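PDB 3SLI: intramolecular trans-sialidase from Macrobdella decora, which cleaves terminal sialic acid from sialoglycoconjugates by intramolecular trans-sialidation, releasing it as 2,7-anhydro-Neu5Ac. Local coordinates for residues Lys29-Met34 and Ser53-Gly58; Glu520-Ser525 and Gly601-Thr606. All blocks are in the same frame, centred on the assembly; numbering follows the deposited sequence.

Contact 1. Residues Lys29-Met34 and Ser53-Gly58; sequences KYVKAM and SLFSVG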
# COMPACT_ATOMS: atom_id res chain seq x y z
N LYS A 29 35.44 28.67 -0.20
CA LYS A 29 35.05 30.08 -0.16
C LYS A 29 33.82 30.36 -1.04
O LYS A 29 33.04 31.27 -0.75
CB LYS A 29 36.21 31.00 -0.57
CG LYS A 29 36.78 30.74 -1.95
CD LYS A 29 38.10 31.46 -2.14
CE LYS A 29 38.86 30.88 -3.33
NZ LYS A 29 40.21 31.50 -3.50
N TYR A 30 33.66 29.60 -2.11
CA TYR A 30 32.51 29.79 -2.99
C TYR A 30 31.28 29.09 -2.41
O TYR A 30 30.18 29.64 -2.42
CB TYR A 30 32.80 29.24 -4.39
CG TYR A 30 33.99 29.87 -5.06
CD1 TYR A 30 34.06 31.26 -5.23
CD2 TYR A 30 35.06 29.10 -5.49
CE1 TYR A 30 35.17 31.85 -5.81
CE2 TYR A 30 36.18 29.68 -6.06
CZ TYR A 30 36.23 31.05 -6.22
OH TYR A 30 37.36 31.63 -6.76
N VAL A 31 31.47 27.88 -1.90
CA VAL A 31 30.38 27.10 -1.32
C VAL A 31 29.76 27.83 -0.11
O VAL A 31 28.53 27.85 0.05
CB VAL A 31 30.85 25.67 -0.92
CG1 VAL A 31 29.73 24.88 -0.26
CG2 VAL A 31 31.34 24.92 -2.16
N LYS A 32 30.61 28.49 0.68
CA LYS A 32 30.14 29.23 1.86
C LYS A 32 29.33 30.47 1.51
O LYS A 32 28.76 31.10 2.41
CB LYS A 32 31.32 29.64 2.76
CG LYS A 32 32.01 28.50 3.47
CD LYS A 32 33.29 28.97 4.16
CE LYS A 32 34.09 27.78 4.67
NZ LYS A 32 35.37 28.13 5.36
N ALA A 33 29.25 30.81 0.22
CA ALA A 33 28.51 31.99 -0.21
C ALA A 33 27.52 31.76 -1.37
O ALA A 33 27.06 32.71 -1.99
CB ALA A 33 29.50 33.10 -0.59
N MET A 34 27.16 30.50 -1.61
CA MET A 34 26.22 30.15 -2.68
C MET A 34 24.88 30.87 -2.61
O MET A 34 24.21 30.86 -1.57
CB MET A 34 25.99 28.65 -2.71
CG MET A 34 27.22 27.85 -3.08
SD MET A 34 27.01 26.08 -2.84
CE MET A 34 26.10 25.64 -4.33
N SER A 53 23.10 14.14 8.98
CA SER A 53 23.42 15.13 7.95
C SER A 53 24.43 14.51 7.00
O SER A 53 25.41 13.89 7.43
CB SER A 53 24.08 16.38 8.56
OG SER A 53 23.19 17.13 9.36
N LEU A 54 24.18 14.67 5.71
CA LEU A 54 25.06 14.18 4.66
C LEU A 54 26.07 15.29 4.30
O LEU A 54 27.27 15.05 4.20
CB LEU A 54 24.23 13.84 3.43
CG LEU A 54 23.80 12.40 3.16
CD1 LEU A 54 23.87 11.54 4.40
CD2 LEU A 54 22.42 12.41 2.55
N PHE A 55 25.55 16.50 4.17
CA PHE A 55 26.33 17.68 3.79
C PHE A 55 25.72 18.90 4.46
O PHE A 55 24.49 19.04 4.50
CB PHE A 55 26.26 17.83 2.27
CG PHE A 55 26.84 19.13 1.75
CD1 PHE A 55 28.21 19.26 1.53
CD2 PHE A 55 26.01 20.21 1.45
CE1 PHE A 55 28.75 20.45 1.02
CE2 PHE A 55 26.53 21.40 0.94
CZ PHE A 55 27.91 21.52 0.72
N SER A 56 26.57 19.80 4.97
CA SER A 56 26.10 21.02 5.63
C SER A 56 27.08 22.18 5.47
O SER A 56 28.29 21.98 5.28
CB SER A 56 25.86 20.79 7.12
OG SER A 56 27.07 20.49 7.79
N VAL A 57 26.55 23.38 5.58
CA VAL A 57 27.32 24.61 5.49
C VAL A 57 26.63 25.53 6.50
O VAL A 57 25.41 25.68 6.48
CB VAL A 57 27.24 25.26 4.08
CG1 VAL A 57 28.12 26.51 4.01
CG2 VAL A 57 27.67 24.27 3.01
N GLY A 58 27.40 26.11 7.42
CA GLY A 58 26.79 26.99 8.39
C GLY A 58 27.75 27.66 9.35
O GLY A 58 28.97 27.71 9.13

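Contact 2. Residues Glu520-Ser525 and Gly601-Thr606; sequences EMPDGS and GLVNDT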
# COMPACT_ATOMS: atom_id res chain seq x y z
N GLU A 520 -2.55 -24.54 3.88
CA GLU A 520 -2.98 -25.93 3.97
C GLU A 520 -1.92 -26.87 4.56
O GLU A 520 -0.73 -26.77 4.25
CB GLU A 520 -3.39 -26.43 2.58
CG GLU A 520 -3.92 -27.86 2.55
CD GLU A 520 -4.35 -28.30 1.17
OE1 GLU A 520 -4.52 -27.43 0.29
OE2 GLU A 520 -4.54 -29.52 0.95
N MET A 521 -2.37 -27.76 5.44
CA MET A 521 -1.50 -28.74 6.08
C MET A 521 -1.36 -29.96 5.15
O MET A 521 -2.17 -30.14 4.24
CB MET A 521 -2.06 -29.15 7.45
CG MET A 521 -2.06 -28.01 8.46
SD MET A 521 -0.40 -27.42 8.89
CE MET A 521 -0.29 -25.94 7.88
N PRO A 522 -0.35 -30.80 5.38
CA PRO A 522 -0.14 -31.98 4.53
C PRO A 522 -1.36 -32.86 4.28
O PRO A 522 -1.55 -33.34 3.16
CB PRO A 522 0.96 -32.73 5.27
CG PRO A 522 1.78 -31.63 5.83
CD PRO A 522 0.72 -30.71 6.39
N ASP A 523 -2.20 -33.05 5.29
CA ASP A 523 -3.39 -33.90 5.14
C ASP A 523 -4.62 -33.20 4.61
O ASP A 523 -5.68 -33.82 4.47
CB ASP A 523 -3.72 -34.64 6.46
CG ASP A 523 -4.16 -33.71 7.58
OD1 ASP A 523 -4.26 -32.48 7.38
OD2 ASP A 523 -4.43 -34.22 8.69
N GLY A 524 -4.50 -31.90 4.34
CA GLY A 524 -5.64 -31.16 3.84
C GLY A 524 -6.30 -30.26 4.86
O GLY A 524 -7.15 -29.45 4.50
N SER A 525 -5.97 -30.44 6.14
CA SER A 525 -6.55 -29.59 7.17
C SER A 525 -5.99 -28.18 6.91
O SER A 525 -5.02 -28.02 6.15
CB SER A 525 -6.22 -30.09 8.59
OG SER A 525 -4.84 -30.31 8.78
N GLY A 601 8.37 -21.26 8.36
CA GLY A 601 7.82 -22.15 9.36
C GLY A 601 7.79 -23.59 8.86
O GLY A 601 7.23 -23.86 7.80
N LEU A 602 8.40 -24.49 9.63
CA LEU A 602 8.47 -25.91 9.29
C LEU A 602 7.34 -26.66 9.99
O LEU A 602 7.18 -26.56 11.21
CB LEU A 602 9.83 -26.48 9.70
CG LEU A 602 10.99 -26.41 8.70
CD1 LEU A 602 10.94 -25.18 7.81
CD2 LEU A 602 12.32 -26.52 9.44
N VAL A 603 6.55 -27.39 9.21
CA VAL A 603 5.42 -28.15 9.73
C VAL A 603 5.87 -29.48 10.33
O VAL A 603 6.53 -30.28 9.67
CB VAL A 603 4.36 -28.42 8.62
CG1 VAL A 603 3.24 -29.31 9.16
CG2 VAL A 603 3.79 -27.09 8.10
N ASN A 604 5.52 -29.70 11.59
CA ASN A 604 5.87 -30.93 12.29
C ASN A 604 4.60 -31.68 12.67
O ASN A 604 3.58 -31.07 13.00
CB ASN A 604 6.66 -30.64 13.58
CG ASN A 604 8.05 -30.10 13.31
OD1 ASN A 604 8.98 -30.85 13.01
ND2 ASN A 604 8.21 -28.79 13.41
N ASP A 605 4.64 -33.00 12.55
CA ASP A 605 3.51 -33.82 12.94
C ASP A 605 3.81 -34.15 14.40
O ASP A 605 4.85 -34.74 14.71
CB ASP A 605 3.45 -35.09 12.08
CG ASP A 605 2.18 -35.88 12.31
OD1 ASP A 605 1.80 -36.06 13.49
OD2 ASP A 605 1.56 -36.31 11.32
N THR A 606 2.93 -33.73 15.30
CA THR A 606 3.12 -33.94 16.73
C THR A 606 2.80 -35.35 17.21
O THR A 606 3.21 -35.75 18.30
CB THR A 606 2.25 -32.98 17.56
OG1 THR A 606 0.87 -33.24 17.29
CG2 THR A 606 2.58 -31.53 17.23

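Contact 1. Residues Lys29-Met34 and Ser53-Gly58
Val31 reaches across to Phe55 and Val57 through one methyl. From CB its two branches separate: CG1, anti to the backbone N (chi1 178°), is the branch that touches the other segment, while CG2 lies beside the N. Two partners meet CG1 at the same range: Phe55 CZ at 3.9 Å and Val57 CG2, likewise 3.9 Å away. A third comes from its own segment, since Met34 SD lies 3.9 Å from Val31 CG1 as the type I turn brings Met34 back beside it. The methyl sits in the plane of the Phe55 ring, at the rim where CZ is, so this is an edge contact and no face is involved. On the far side of the gap Phe55 CZ also rests 3.6 Å from Val57 CG2, both on the side facing Val31.

The pairing joins helix 28-31, and the type I turn from Val31 to Met34, to strand 51-58 of a six-stranded antiparallel sheet in the N-terminal, concanavalin-like domain. Leu54 and Phe55 both face Ile71 on strand 67-74, a classic beta bulge at the corner where the strand bends. Val153 of strand 152-155 touches Val31, Lys32 and Phe55 alike.

Lys32 takes part with its root: its CA lies 4.0 Å from Val57 CG1, and CG of Lys32 is 4.4 Å from the same methyl. Beyond that the chain runs extended and carries NZ away from the strand. No hydrogen bond crosses between the segments; the Val31-Met34 turn is closed by a weak bond, Met34 N to Val31 O at 3.4 Å, preceded by a normal one from Ala33 N to Tyr30 O at 3.0 Å.

Contact 2. Residues Glu520-Ser525 and Gly601-Thr606
The Pro522 ring meets Val603 through its CD corner, 4.0 Å from Val603 CG1, the ring and the valine running alongside, pointing opposite ways. The flat Asp523 carboxylate serves the turn itself, and its OD1 takes two donors from Ser525. The backbone N of Ser525 comes from above the carboxylate plane, 36° out of it, at 2.9 Å from OD1; Ser525 OG uses the syn lone pair of the same oxygen at 2.6 Å. These two bonds fix the rotation of the carboxylate, and the N bond makes an Asx turn.

Both segments belong to the beta-propeller part of the sialidase: 520-525 is the turn between strands 516-520 and 526-530 of one four-stranded sheet, and 601-606 ends strand 596-605 of another. A type I turn from Met521 to Gly524 is closed by Gly524 N to Met521 O at 2.9 Å.

Beside the proline, Met521 bends at chi2 (-64°), which swings its sulfur towards the strand, and again at chi3 (100°): SD of Met521 comes to 4.1 Å from Val603 CG1. That methyl, anti to its own N, thus faces both neighbours. Tyr614 of strand 614-623 touches Met521, Pro522 and Val603, while Pro580 touches the latter two. Asp605 forms a salt bridge with Lys613, whose charge would probably offset any like-charge effect between Asp605 OD2 and Asp523 OD2, 6.9 Å apart without contact.

Overall arrangement
Both segments of contact 1 precede both segments of contact 2 in the sequence, and the two contacts lie on opposite sides of the chain's centre. Their centres are 61 Å apart, and their nearest atoms are still about 36 Å from one another, so neither touches the other. They share no sheet: contact 1 fastens a short helix to a six-stranded antiparallel sheet of the N-terminal, concanavalin-like domain, whereas contact 2 joins two four-stranded sheets in the propeller part, where sialidases of this family carry their active site. Each therefore belongs to a separate folding unit of a single-chain, strand-rich enzyme, and each lies within its own domain.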